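Local coordinates for conserved hypothetical protein (Pyrococcus furiosus, PDB 1Y81) that is of unknown function but belongs to the CoA-binding domain family of Rossmann-like folds and holds coenzyme A in the crystal, at residues I32-L37 / V44-P49; K58-R61 / L66-D69; R61-L66 / D71-V76; A27-I32 / C124-T129. One frame throughout, in Å; residues are numbered along the deposited sequence.

Contact 1 (I32-L37 / V44-P49). With COA (coenzyme A), chain C.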
# COMPACT_ATOMS: atom_id res chain seq x y z
N ILE A 32 -5.06 -3.04 11.24
CA ILE A 32 -6.49 -3.28 11.08
C ILE A 32 -6.82 -3.71 9.65
O ILE A 32 -7.54 -4.69 9.45
CB ILE A 32 -7.36 -2.03 11.45
CG1 ILE A 32 -7.08 -1.57 12.90
CG2 ILE A 32 -8.84 -2.33 11.24
CD1 ILE A 32 -7.43 -0.10 13.15
N ILE A 33 -6.28 -2.97 8.68
CA ILE A 33 -6.51 -3.27 7.26
C ILE A 33 -5.94 -4.66 6.91
O ILE A 33 -6.63 -5.47 6.29
CB ILE A 33 -5.93 -2.18 6.35
CG1 ILE A 33 -6.67 -0.84 6.60
CG2 ILE A 33 -6.00 -2.59 4.84
CD1 ILE A 33 -5.95 0.34 6.02
N LEU A 34 -4.69 -4.91 7.32
CA LEU A 34 -4.04 -6.21 7.06
C LEU A 34 -4.92 -7.36 7.52
O LEU A 34 -5.17 -8.31 6.74
CB LEU A 34 -2.67 -6.28 7.75
CG LEU A 34 -1.86 -7.59 7.59
CD1 LEU A 34 -1.75 -8.01 6.15
CD2 LEU A 34 -0.47 -7.40 8.16
N LYS A 35 -5.38 -7.29 8.77
CA LYS A 35 -6.25 -8.34 9.34
C LYS A 35 -7.58 -8.45 8.58
O LYS A 35 -8.01 -9.57 8.24
CB LYS A 35 -6.49 -8.13 10.84
CG LYS A 35 -5.25 -8.39 11.68
CD LYS A 35 -5.52 -8.36 13.15
CE LYS A 35 -4.21 -8.43 13.94
NZ LYS A 35 -4.35 -7.92 15.35
N ASP A 36 -8.19 -7.30 8.29
CA ASP A 36 -9.45 -7.28 7.54
C ASP A 36 -9.33 -7.96 6.17
O ASP A 36 -10.16 -8.82 5.82
CB ASP A 36 -9.97 -5.85 7.36
CG ASP A 36 -11.29 -5.82 6.60
OD1 ASP A 36 -12.31 -6.20 7.20
OD2 ASP A 36 -11.29 -5.44 5.43
N LEU A 37 -8.31 -7.56 5.40
CA LEU A 37 -8.14 -8.08 4.03
C LEU A 37 -7.82 -9.57 4.01
O LEU A 37 -8.34 -10.30 3.14
CB LEU A 37 -7.09 -7.28 3.27
CG LEU A 37 -7.46 -5.81 2.98
CD1 LEU A 37 -6.32 -5.12 2.24
CD2 LEU A 37 -8.79 -5.68 2.22
N VAL A 44 -2.10 -10.77 1.09
CA VAL A 44 -1.63 -9.44 1.49
C VAL A 44 -0.15 -9.45 1.87
O VAL A 44 0.29 -10.26 2.69
CB VAL A 44 -2.50 -8.80 2.61
CG1 VAL A 44 -2.18 -7.31 2.73
CG2 VAL A 44 -4.00 -8.99 2.34
N LEU A 45 0.60 -8.56 1.23
CA LEU A 45 2.03 -8.49 1.40
C LEU A 45 2.33 -7.20 2.15
O LEU A 45 2.31 -6.13 1.56
CB LEU A 45 2.75 -8.51 0.05
CG LEU A 45 2.90 -9.91 -0.61
CD1 LEU A 45 1.56 -10.50 -1.01
CD2 LEU A 45 3.79 -9.82 -1.82
N PRO A 46 2.63 -7.31 3.46
CA PRO A 46 2.97 -6.12 4.21
C PRO A 46 4.29 -5.46 3.76
O PRO A 46 5.26 -6.15 3.38
CB PRO A 46 3.10 -6.61 5.67
CG PRO A 46 3.02 -8.06 5.63
CD PRO A 46 2.67 -8.53 4.27
N VAL A 47 4.32 -4.14 3.81
CA VAL A 47 5.53 -3.42 3.48
C VAL A 47 5.81 -2.37 4.57
O VAL A 47 5.05 -1.40 4.74
CB VAL A 47 5.43 -2.73 2.07
CG1 VAL A 47 6.66 -1.89 1.80
CG2 VAL A 47 5.10 -3.79 0.93
N ASN A 48 6.89 -2.60 5.32
CA ASN A 48 7.29 -1.72 6.43
C ASN A 48 8.69 -2.15 6.90
O ASN A 48 8.86 -3.27 7.34
CB ASN A 48 6.27 -1.79 7.59
CG ASN A 48 6.59 -0.77 8.74
OD1 ASN A 48 7.75 -0.42 8.97
ND2 ASN A 48 5.55 -0.32 9.42
N PRO A 49 9.69 -1.25 6.78
CA PRO A 49 11.09 -1.54 7.20
C PRO A 49 11.26 -1.92 8.69
O PRO A 49 12.28 -2.52 9.05
CB PRO A 49 11.84 -0.23 6.92
CG PRO A 49 10.97 0.57 6.03
CD PRO A 49 9.55 0.12 6.23
N1A COA C . 7.47 2.25 4.02
C2A COA C . 6.56 1.47 4.69
N3A COA C . 6.04 1.90 5.89
C4A COA C . 6.47 3.07 6.43
C5A COA C . 7.40 3.87 5.78
C6A COA C . 7.90 3.46 4.55
N6A COA C . 8.79 4.20 3.91
N7A COA C . 7.60 4.98 6.54
C8A COA C . 6.82 4.88 7.64
N9A COA C . 6.12 3.70 7.59
C1B COA C . 5.18 3.14 8.58
C2B COA C . 5.33 3.77 9.97
O2B COA C . 6.57 3.42 10.64
C3B COA C . 4.03 3.24 10.59
O3B COA C . 4.15 1.91 11.07
P3B COA C . 4.64 1.60 12.59
O7A COA C . 5.68 0.51 12.59
O8A COA C . 3.42 1.19 13.34
O9A COA C . 5.33 2.82 13.11
C4B COA C . 3.03 3.20 9.43
O4B COA C . 3.82 3.28 8.23
C5B COA C . 2.00 4.35 9.48
O5B COA C . 2.71 5.57 9.51
P1A COA C . 2.45 6.66 10.66
O1A COA C . 3.48 7.75 10.57
O2A COA C . 2.37 5.97 12.01
O3A COA C . 1.03 7.23 10.18
P2A COA C . -0.36 7.06 10.97
O4A COA C . -0.30 7.84 12.27
O5A COA C . -0.80 5.67 11.20
O6A COA C . -1.40 7.75 9.97
CBP COA C . -2.35 8.27 7.82
CCP COA C . -1.65 7.20 8.69
CDP COA C . -2.58 7.65 6.44
CEP COA C . -1.44 9.48 7.66
CAP COA C . -3.68 8.72 8.49
OAP COA C . -4.27 9.78 7.75
C9P COA C . -4.58 7.52 8.50
O9P COA C . -4.58 6.70 9.63
N8P COA C . -5.28 7.28 7.39
C7P COA C . -6.13 6.13 7.15
C6P COA C . -7.47 6.21 7.78
C5P COA C . -8.25 4.99 7.37
O5P COA C . -7.71 3.99 6.82
N4P COA C . -9.51 5.11 7.67
C3P COA C . -10.54 4.16 7.43
C2P COA C . -11.68 4.81 6.64
S1P COA C . -11.11 5.31 4.98

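Contact 2 (K58-R61 / L66-D69)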
# COMPACT_ATOMS: atom_id res chain seq x y z
N LYS A 58 5.72 -12.64 5.76
CA LYS A 58 6.91 -11.94 5.36
C LYS A 58 6.58 -10.44 5.11
O LYS A 58 5.66 -10.12 4.35
CB LYS A 58 7.47 -12.57 4.07
CG LYS A 58 8.42 -11.69 3.28
CD LYS A 58 9.76 -11.65 3.89
CE LYS A 58 10.71 -10.82 3.04
NZ LYS A 58 12.09 -10.98 3.60
N CYS A 59 7.32 -9.56 5.77
CA CYS A 59 7.15 -8.11 5.61
C CYS A 59 8.34 -7.51 4.82
O CYS A 59 9.53 -7.70 5.18
CB CYS A 59 6.97 -7.46 6.97
SG CYS A 59 6.55 -5.67 6.89
N TYR A 60 8.02 -6.81 3.73
CA TYR A 60 9.03 -6.26 2.81
C TYR A 60 9.55 -4.90 3.28
O TYR A 60 8.80 -4.12 3.85
CB TYR A 60 8.44 -6.15 1.39
CG TYR A 60 8.12 -7.50 0.78
CD1 TYR A 60 9.00 -8.09 -0.14
CD2 TYR A 60 6.97 -8.19 1.14
CE1 TYR A 60 8.71 -9.37 -0.69
CE2 TYR A 60 6.67 -9.44 0.61
CZ TYR A 60 7.55 -10.03 -0.30
OH TYR A 60 7.24 -11.26 -0.81
N ARG A 61 10.84 -4.64 3.05
CA ARG A 61 11.45 -3.36 3.43
C ARG A 61 10.95 -2.23 2.55
O ARG A 61 10.74 -1.11 3.02
CB ARG A 61 12.99 -3.40 3.37
CG ARG A 61 13.63 -4.29 4.44
N LEU A 66 8.98 -6.18 -3.98
CA LEU A 66 7.72 -6.88 -4.17
C LEU A 66 7.75 -7.73 -5.44
O LEU A 66 8.41 -7.37 -6.42
CB LEU A 66 6.56 -5.89 -4.26
CG LEU A 66 6.12 -5.14 -3.00
CD1 LEU A 66 5.18 -3.98 -3.40
CD2 LEU A 66 5.44 -6.08 -2.00
N PRO A 67 7.04 -8.88 -5.42
CA PRO A 67 6.82 -9.61 -6.68
C PRO A 67 6.01 -8.80 -7.68
O PRO A 67 5.13 -8.02 -7.29
CB PRO A 67 6.05 -10.86 -6.23
CG PRO A 67 5.54 -10.57 -4.89
CD PRO A 67 6.47 -9.58 -4.26
N LYS A 68 6.29 -9.00 -8.96
CA LYS A 68 5.73 -8.16 -10.01
C LYS A 68 4.23 -8.40 -10.27
O LYS A 68 3.58 -7.60 -10.95
CB LYS A 68 6.55 -8.30 -11.31
CG LYS A 68 8.06 -8.01 -11.12
CD LYS A 68 8.36 -6.52 -10.88
CE LYS A 68 9.81 -6.30 -10.44
NZ LYS A 68 10.11 -4.85 -10.13
N ASP A 69 3.69 -9.48 -9.69
CA ASP A 69 2.27 -9.85 -9.87
C ASP A 69 1.32 -9.27 -8.79
O ASP A 69 0.17 -9.70 -8.68
CB ASP A 69 2.12 -11.38 -9.99
CG ASP A 69 2.42 -12.11 -8.70
OD1 ASP A 69 3.02 -11.51 -7.78
OD2 ASP A 69 2.07 -13.31 -8.60

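Contact 3 (R61-L66 / D71-V76). With COA (coenzyme A), chain C.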
# COMPACT_ATOMS: atom_id res chain seq x y z
N ARG A 61 10.84 -4.64 3.05
CA ARG A 61 11.45 -3.36 3.43
C ARG A 61 10.95 -2.23 2.55
O ARG A 61 10.74 -1.11 3.02
CB ARG A 61 12.99 -3.40 3.37
CG ARG A 61 13.63 -4.29 4.44
N SER A 62 10.81 -2.52 1.26
CA SER A 62 10.38 -1.53 0.29
C SER A 62 9.61 -2.17 -0.86
O SER A 62 9.65 -3.39 -1.06
CB SER A 62 11.58 -0.71 -0.23
OG SER A 62 12.25 -1.37 -1.28
N VAL A 63 8.91 -1.33 -1.62
CA VAL A 63 8.10 -1.81 -2.72
C VAL A 63 8.97 -2.39 -3.85
O VAL A 63 8.48 -3.19 -4.65
CB VAL A 63 7.15 -0.72 -3.26
CG1 VAL A 63 6.12 -0.33 -2.18
CG2 VAL A 63 7.94 0.49 -3.72
N ARG A 64 10.25 -1.99 -3.88
CA ARG A 64 11.21 -2.48 -4.90
C ARG A 64 11.42 -3.99 -4.83
O ARG A 64 11.77 -4.62 -5.84
CB ARG A 64 12.56 -1.77 -4.77
CG ARG A 64 12.55 -0.31 -5.25
N GLU A 65 11.17 -4.57 -3.64
CA GLU A 65 11.34 -6.01 -3.38
C GLU A 65 10.10 -6.84 -3.66
O GLU A 65 10.14 -8.08 -3.56
CB GLU A 65 11.75 -6.23 -1.92
CG GLU A 65 13.04 -5.59 -1.51
CD GLU A 65 13.24 -5.63 -0.00
OE1 GLU A 65 12.37 -6.18 0.72
OE2 GLU A 65 14.27 -5.09 0.46
N LEU A 66 8.98 -6.18 -3.98
CA LEU A 66 7.72 -6.88 -4.17
C LEU A 66 7.75 -7.73 -5.44
O LEU A 66 8.41 -7.37 -6.42
CB LEU A 66 6.56 -5.89 -4.26
CG LEU A 66 6.12 -5.14 -3.00
CD1 LEU A 66 5.18 -3.98 -3.40
CD2 LEU A 66 5.44 -6.08 -2.00
N ASP A 71 -1.37 -6.86 -7.52
CA ASP A 71 -2.45 -6.19 -8.27
C ASP A 71 -2.57 -4.70 -7.96
O ASP A 71 -2.81 -3.88 -8.84
CB ASP A 71 -3.79 -6.87 -8.02
CG ASP A 71 -3.84 -8.30 -8.53
OD1 ASP A 71 -3.12 -8.60 -9.51
OD2 ASP A 71 -4.59 -9.11 -7.96
N VAL A 72 -2.41 -4.36 -6.68
CA VAL A 72 -2.60 -3.00 -6.20
C VAL A 72 -1.64 -2.78 -5.04
O VAL A 72 -1.34 -3.70 -4.30
CB VAL A 72 -4.09 -2.74 -5.77
CG1 VAL A 72 -4.50 -3.64 -4.61
CG2 VAL A 72 -4.34 -1.28 -5.42
N ILE A 73 -1.15 -1.55 -4.90
CA ILE A 73 -0.42 -1.17 -3.68
C ILE A 73 -1.28 -0.19 -2.90
O ILE A 73 -1.64 0.87 -3.43
CB ILE A 73 0.97 -0.58 -4.00
CG1 ILE A 73 1.82 -1.62 -4.75
CG2 ILE A 73 1.69 -0.19 -2.70
CD1 ILE A 73 3.14 -1.10 -5.21
N VAL A 74 -1.64 -0.58 -1.67
CA VAL A 74 -2.46 0.25 -0.77
C VAL A 74 -1.53 1.04 0.19
O VAL A 74 -0.65 0.46 0.84
CB VAL A 74 -3.55 -0.60 0.01
CG1 VAL A 74 -4.30 0.24 1.08
CG2 VAL A 74 -4.56 -1.27 -0.96
N PHE A 75 -1.72 2.37 0.27
CA PHE A 75 -0.87 3.24 1.08
C PHE A 75 -1.60 3.70 2.34
O PHE A 75 -2.69 4.30 2.25
CB PHE A 75 -0.45 4.50 0.31
CG PHE A 75 0.52 4.24 -0.81
CD1 PHE A 75 1.83 4.71 -0.73
CD2 PHE A 75 0.12 3.52 -1.96
CE1 PHE A 75 2.74 4.48 -1.79
CE2 PHE A 75 1.02 3.27 -3.00
CZ PHE A 75 2.31 3.76 -2.92
N VAL A 76 -1.01 3.43 3.50
CA VAL A 76 -1.52 3.97 4.76
C VAL A 76 -0.37 4.65 5.57
O VAL A 76 -0.19 4.43 6.79
CB VAL A 76 -2.33 2.89 5.53
CG1 VAL A 76 -1.41 1.80 6.06
CG2 VAL A 76 -3.18 3.51 6.66
N1A COA C . 7.47 2.25 4.02
C2A COA C . 6.56 1.47 4.69
N3A COA C . 6.04 1.90 5.89
C4A COA C . 6.47 3.07 6.43
C5A COA C . 7.40 3.87 5.78
C6A COA C . 7.90 3.46 4.55
N6A COA C . 8.79 4.20 3.91
N7A COA C . 7.60 4.98 6.54
C8A COA C . 6.82 4.88 7.64
N9A COA C . 6.12 3.70 7.59
C1B COA C . 5.18 3.14 8.58
C2B COA C . 5.33 3.77 9.97
O2B COA C . 6.57 3.42 10.64
C3B COA C . 4.03 3.24 10.59
O3B COA C . 4.15 1.91 11.07
P3B COA C . 4.64 1.60 12.59
O7A COA C . 5.68 0.51 12.59
O8A COA C . 3.42 1.19 13.34
O9A COA C . 5.33 2.82 13.11
C4B COA C . 3.03 3.20 9.43
O4B COA C . 3.82 3.28 8.23
C5B COA C . 2.00 4.35 9.48
O5B COA C . 2.71 5.57 9.51
P1A COA C . 2.45 6.66 10.66
O1A COA C . 3.48 7.75 10.57
O2A COA C . 2.37 5.97 12.01
O3A COA C . 1.03 7.23 10.18
P2A COA C . -0.36 7.06 10.97
O4A COA C . -0.30 7.84 12.27
O5A COA C . -0.80 5.67 11.20
O6A COA C . -1.40 7.75 9.97
CBP COA C . -2.35 8.27 7.82
CCP COA C . -1.65 7.20 8.69
CDP COA C . -2.58 7.65 6.44
CEP COA C . -1.44 9.48 7.66
CAP COA C . -3.68 8.72 8.49
OAP COA C . -4.27 9.78 7.75
C9P COA C . -4.58 7.52 8.50
O9P COA C . -4.58 6.70 9.63
N8P COA C . -5.28 7.28 7.39
C7P COA C . -6.13 6.13 7.15
C6P COA C . -7.47 6.21 7.78
C5P COA C . -8.25 4.99 7.37
O5P COA C . -7.71 3.99 6.82
N4P COA C . -9.51 5.11 7.67
C3P COA C . -10.54 4.16 7.43
C2P COA C . -11.68 4.81 6.64
S1P COA C . -11.11 5.31 4.98

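Contact 4 (A27-I32 / C124-T129). With COA (coenzyme A), chain C; SCN (thiocyanate ion), chain B.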
# COMPACT_ATOMS: atom_id res chain seq x y z
N ALA A 27 -3.54 -0.82 17.11
CA ALA A 27 -4.23 0.47 17.07
C ALA A 27 -4.09 1.20 15.71
O ALA A 27 -4.80 2.19 15.44
CB ALA A 27 -3.77 1.37 18.22
N LYS A 28 -3.20 0.71 14.85
CA LYS A 28 -2.92 1.41 13.61
C LYS A 28 -3.68 0.77 12.44
O LYS A 28 -3.83 -0.46 12.38
CB LYS A 28 -1.41 1.42 13.33
CG LYS A 28 -0.60 2.37 14.25
CD LYS A 28 -0.50 3.79 13.63
CE LYS A 28 0.49 4.70 14.37
NZ LYS A 28 1.79 4.03 14.66
N TYR A 29 -4.13 1.61 11.51
CA TYR A 29 -4.82 1.10 10.31
C TYR A 29 -3.96 0.11 9.49
O TYR A 29 -4.49 -0.78 8.83
CB TYR A 29 -5.35 2.25 9.46
CG TYR A 29 -6.72 2.71 9.93
CD1 TYR A 29 -7.83 1.87 9.81
CD2 TYR A 29 -6.91 3.97 10.55
CE1 TYR A 29 -9.11 2.27 10.24
CE2 TYR A 29 -8.20 4.38 10.99
CZ TYR A 29 -9.28 3.51 10.84
OH TYR A 29 -10.55 3.86 11.25
N GLY A 30 -2.64 0.25 9.55
CA GLY A 30 -1.73 -0.72 8.90
C GLY A 30 -1.95 -2.17 9.37
O GLY A 30 -1.81 -3.11 8.59
N ASN A 31 -2.30 -2.32 10.65
CA ASN A 31 -2.67 -3.61 11.22
C ASN A 31 -4.15 -3.98 10.98
O ASN A 31 -4.45 -5.10 10.57
CB ASN A 31 -2.38 -3.62 12.72
CG ASN A 31 -2.42 -4.99 13.30
OD1 ASN A 31 -3.37 -5.35 13.96
ND2 ASN A 31 -1.38 -5.80 13.03
N ILE A 32 -5.06 -3.04 11.24
CA ILE A 32 -6.49 -3.28 11.08
C ILE A 32 -6.82 -3.71 9.65
O ILE A 32 -7.54 -4.69 9.45
CB ILE A 32 -7.36 -2.03 11.45
CG1 ILE A 32 -7.08 -1.57 12.90
CG2 ILE A 32 -8.84 -2.33 11.24
CD1 ILE A 32 -7.43 -0.10 13.15
N CYS A 124 -12.18 4.20 0.86
CA CYS A 124 -11.77 3.34 1.94
C CYS A 124 -11.68 1.86 1.47
O CYS A 124 -12.69 1.26 1.16
CB CYS A 124 -12.79 3.47 3.06
SG CYS A 124 -12.81 5.10 3.84
N ILE A 125 -10.47 1.29 1.47
CA ILE A 125 -10.26 -0.11 0.99
C ILE A 125 -11.13 -1.18 1.68
O ILE A 125 -11.59 -2.11 1.01
CB ILE A 125 -8.73 -0.53 1.03
CG1 ILE A 125 -8.46 -1.81 0.22
CG2 ILE A 125 -8.24 -0.69 2.46
CD1 ILE A 125 -8.68 -1.66 -1.25
N MSE A 126 -11.35 -1.08 3.00
CA MSE A 126 -12.18 -2.09 3.67
C MSE A 126 -13.67 -1.94 3.29
O MSE A 126 -14.37 -2.94 3.17
CB MSE A 126 -12.00 -2.08 5.20
CG MSE A 126 -10.55 -2.22 5.65
SE MSE A 126 -10.41 -2.44 7.59
CE MSE A 126 -10.39 -0.58 8.27
N VAL A 127 -14.12 -0.70 3.10
CA VAL A 127 -15.45 -0.45 2.56
C VAL A 127 -15.57 -1.03 1.15
O VAL A 127 -16.50 -1.80 0.86
CB VAL A 127 -15.79 1.06 2.54
CG1 VAL A 127 -17.11 1.32 1.77
CG2 VAL A 127 -15.88 1.60 3.97
N GLU A 128 -14.62 -0.69 0.28
CA GLU A 128 -14.71 -1.07 -1.13
C GLU A 128 -14.57 -2.59 -1.36
O GLU A 128 -15.08 -3.12 -2.34
CB GLU A 128 -13.73 -0.26 -1.99
CG GLU A 128 -13.90 1.29 -1.90
CD GLU A 128 -15.30 1.80 -2.32
OE1 GLU A 128 -15.89 1.23 -3.26
OE2 GLU A 128 -15.80 2.78 -1.70
N THR A 129 -13.91 -3.27 -0.43
CA THR A 129 -13.78 -4.73 -0.51
C THR A 129 -14.89 -5.38 0.32
O THR A 129 -14.85 -6.59 0.58
CB THR A 129 -12.38 -5.24 -0.03
OG1 THR A 129 -12.16 -4.83 1.32
CG2 THR A 129 -11.25 -4.70 -0.92
N1A COA C . 7.47 2.25 4.02
C2A COA C . 6.56 1.47 4.69
N3A COA C . 6.04 1.90 5.89
C4A COA C . 6.47 3.07 6.43
C5A COA C . 7.40 3.87 5.78
C6A COA C . 7.90 3.46 4.55
N6A COA C . 8.79 4.20 3.91
N7A COA C . 7.60 4.98 6.54
C8A COA C . 6.82 4.88 7.64
N9A COA C . 6.12 3.70 7.59
C1B COA C . 5.18 3.14 8.58
C2B COA C . 5.33 3.77 9.97
O2B COA C . 6.57 3.42 10.64
C3B COA C . 4.03 3.24 10.59
O3B COA C . 4.15 1.91 11.07
P3B COA C . 4.64 1.60 12.59
O7A COA C . 5.68 0.51 12.59
O8A COA C . 3.42 1.19 13.34
O9A COA C . 5.33 2.82 13.11
C4B COA C . 3.03 3.20 9.43
O4B COA C . 3.82 3.28 8.23
C5B COA C . 2.00 4.35 9.48
O5B COA C . 2.71 5.57 9.51
P1A COA C . 2.45 6.66 10.66
O1A COA C . 3.48 7.75 10.57
O2A COA C . 2.37 5.97 12.01
O3A COA C . 1.03 7.23 10.18
P2A COA C . -0.36 7.06 10.97
O4A COA C . -0.30 7.84 12.27
O5A COA C . -0.80 5.67 11.20
O6A COA C . -1.40 7.75 9.97
CBP COA C . -2.35 8.27 7.82
CCP COA C . -1.65 7.20 8.69
CDP COA C . -2.58 7.65 6.44
CEP COA C . -1.44 9.48 7.66
CAP COA C . -3.68 8.72 8.49
OAP COA C . -4.27 9.78 7.75
C9P COA C . -4.58 7.52 8.50
O9P COA C . -4.58 6.70 9.63
N8P COA C . -5.28 7.28 7.39
C7P COA C . -6.13 6.13 7.15
C6P COA C . -7.47 6.21 7.78
C5P COA C . -8.25 4.99 7.37
O5P COA C . -7.71 3.99 6.82
N4P COA C . -9.51 5.11 7.67
C3P COA C . -10.54 4.16 7.43
C2P COA C . -11.68 4.81 6.64
S1P COA C . -11.11 5.31 4.98
S SCN B . -13.10 1.36 6.74
C SCN B . -11.68 1.30 5.71
N SCN B . -10.79 1.25 4.96

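Contact 1 (I32-L37 / V44-P49)
V44 meets L34 and L37 across the first crossover of a Rossmann-like fold, the beta-alpha-beta unit in which strand 16-20 leads through helix 29-39 into strand 43-47. Helix and strand run nearly antiparallel, their short axes 167° apart and 9.4 Å at closest approach, the spacing expected when a helix lies on a sheet. Segment 44-49 opens with V44, whose two methyl branches divide the work. CG1, anti to the backbone N (chi1 -166°), goes to L34, while CG2 packs 3.7 Å from L37 CB, one turn further along the helix. L45 turns to the other side of the sheet, where it touches P67. P46 comes back to the helix side, and its CG lies a loose 4.4 Å from L34 CD2; I54 covers both residues from the small two-stranded sheet. V47 then brings its carbonyl O near the adenine of coenzyme A, and past the strand end N48 uses its amide ND2 on coenzyme A, donating to O7A of the 3'-phosphate over 3.3 Å. P49 CD lies beside adenine C2A. The principle of a wholly apolar crossover seam is clearest at its tightest point, where L34 CD1 stands 3.5 Å from V44 CG1.

Contact 2 (K58-R61 / L66-D69)
L66 CD2 lies over one face of the Y60 ring, and P67 CD approaches its phenol end. L66 CD2 sits 4.2 Å from the ring centroid and 18° off the ring normal, a CH-pi contact in which a single methyl lies over the ring but shifted toward the rim at CG and CD2. P67 CD is 4.1 Å from Y60 CZ and 3.9 Å from Y60 OH, so the aliphatic proline ring crosses the phenol end at a slant. The CB of Y60 is aimed at the partner segment, and with CG anti to the carbonyl carbon (chi1 -66°) the ring extends across both residues. This is a worked case of a loop folding back on itself: apart from K58, which ends strand 57-58, both segments belong to the irregular connection leading to strand 72-75, and apolar contacts to one aromatic ring close it. Backbone hydrogen bonds from Y60 to P46 and N48 tie one arm of the loop to the edge strand 43-47 and its end. Against that strand Y60 and P67 both pack on L45 and L66 packs on V47, while L66 also reaches A18 and P67 reaches K16 of strand 16-20.

Contact 3 (R61-L66 / D71-V76)
A short 3-10 turn at 63-65 faces strand 72-75 across a gap of 8.6 Å between the CA atoms of V63 and I73, the nearest backbone pair. I73 fills much of that distance. Its CD1 receives both partners: L66 CD1 at 4.0 Å, the two side chains meeting tip to tip, and V63 CG1 at 4.3 Å. The ethyl arm gets there because CG1 is anti to the carbonyl carbon (chi1 -60°) and CD1 continues extended from it. L66 thus spends its two methyls differently, CD1 here and CD2 on the ring of Y60. The turn is fastened from within. L66 N donates a hydrogen bond to V63 O over 3.1 Å, E65 N likewise to S62 O, and the carboxylate of E65 takes R61 N at OE1, met from above the carboxylate plane at 3.2 Å. Strand 72-75 is the middle one of the five-stranded parallel sheet of this Rossmann-like domain, so the loop packs on that sheet on the side where helix 79-91 also lies: V85 touches V63, and A89 touches I73. At the far end of the strand V76 turns to coenzyme A, with CG2 4.0 Å from C7P. The chemistry is divided accordingly: the hydrogen bonds named here shape the turn, while methyl groups make the contact with the strand, a buried union resting on dispersion and the exclusion of water.

Contact 4 (A27-I32 / C124-T129)
M126, a selenomethionine, points across at Y29 and I32 and crosses both of their side chains at about a right angle. Its terminal methyl does the touching. CE comes to the edge of the Y29 ring, near the ring plane and 3.7 Å from CE1, and lies 3.8 Å from I32 CG2, while SE stays slightly farther from that same methyl. The side chain leaves the helix extended and bends only at chi3 (-86°), which turns CE toward the tyrosine. The ring's face has another use: the pantetheine amide of coenzyme A lies over it, C5P 3.5 Å above the plane and centred. Edge to protein and face to coenzyme A is the division made here, at the N-terminal end of helix 29-39, the first helix of the Rossmann-like fold, where nucleotides commonly bind in such folds. K28, its N-cap residue, runs beside the pyrophosphate, NZ 3.3 Å from O2A. C124, the N-cap of helix 125-128, is joined to the other end of coenzyme A by a disulfide, SG to S1P 2.1 Å, which anchors its sulfur. A thiocyanate ion, probably from the crystallisation liquor, fits beside M126: M126 N donates to its nitrogen over 3.1 Å at 159°. T129 reaches back to I125 O with N and, on the opposite face of the carbonyl plane, with OG1 at 2.8 Å.

Overall arrangement
Contacts 1 and 3 are buried and lie against the same parallel sheet, one joining helix 29-39 to strand 43-47 at one edge of the sheet, the other setting a loop on its middle strand 72-75. Contact 2 is partly buried and shares L66 with contact 3, so one leucine ties both loop seams together; V47 of contact 1 packs on it too. Contact 4 lies at the surface and shares I32 and helix 29-39 with contact 1, which is nested within the loop it closes. All four seams are apolar, but only contact 2 rests on an aromatic face. Polar and covalent chemistry gathers where contacts 1 and 4 reach coenzyme A, which contact 3 merely brushes.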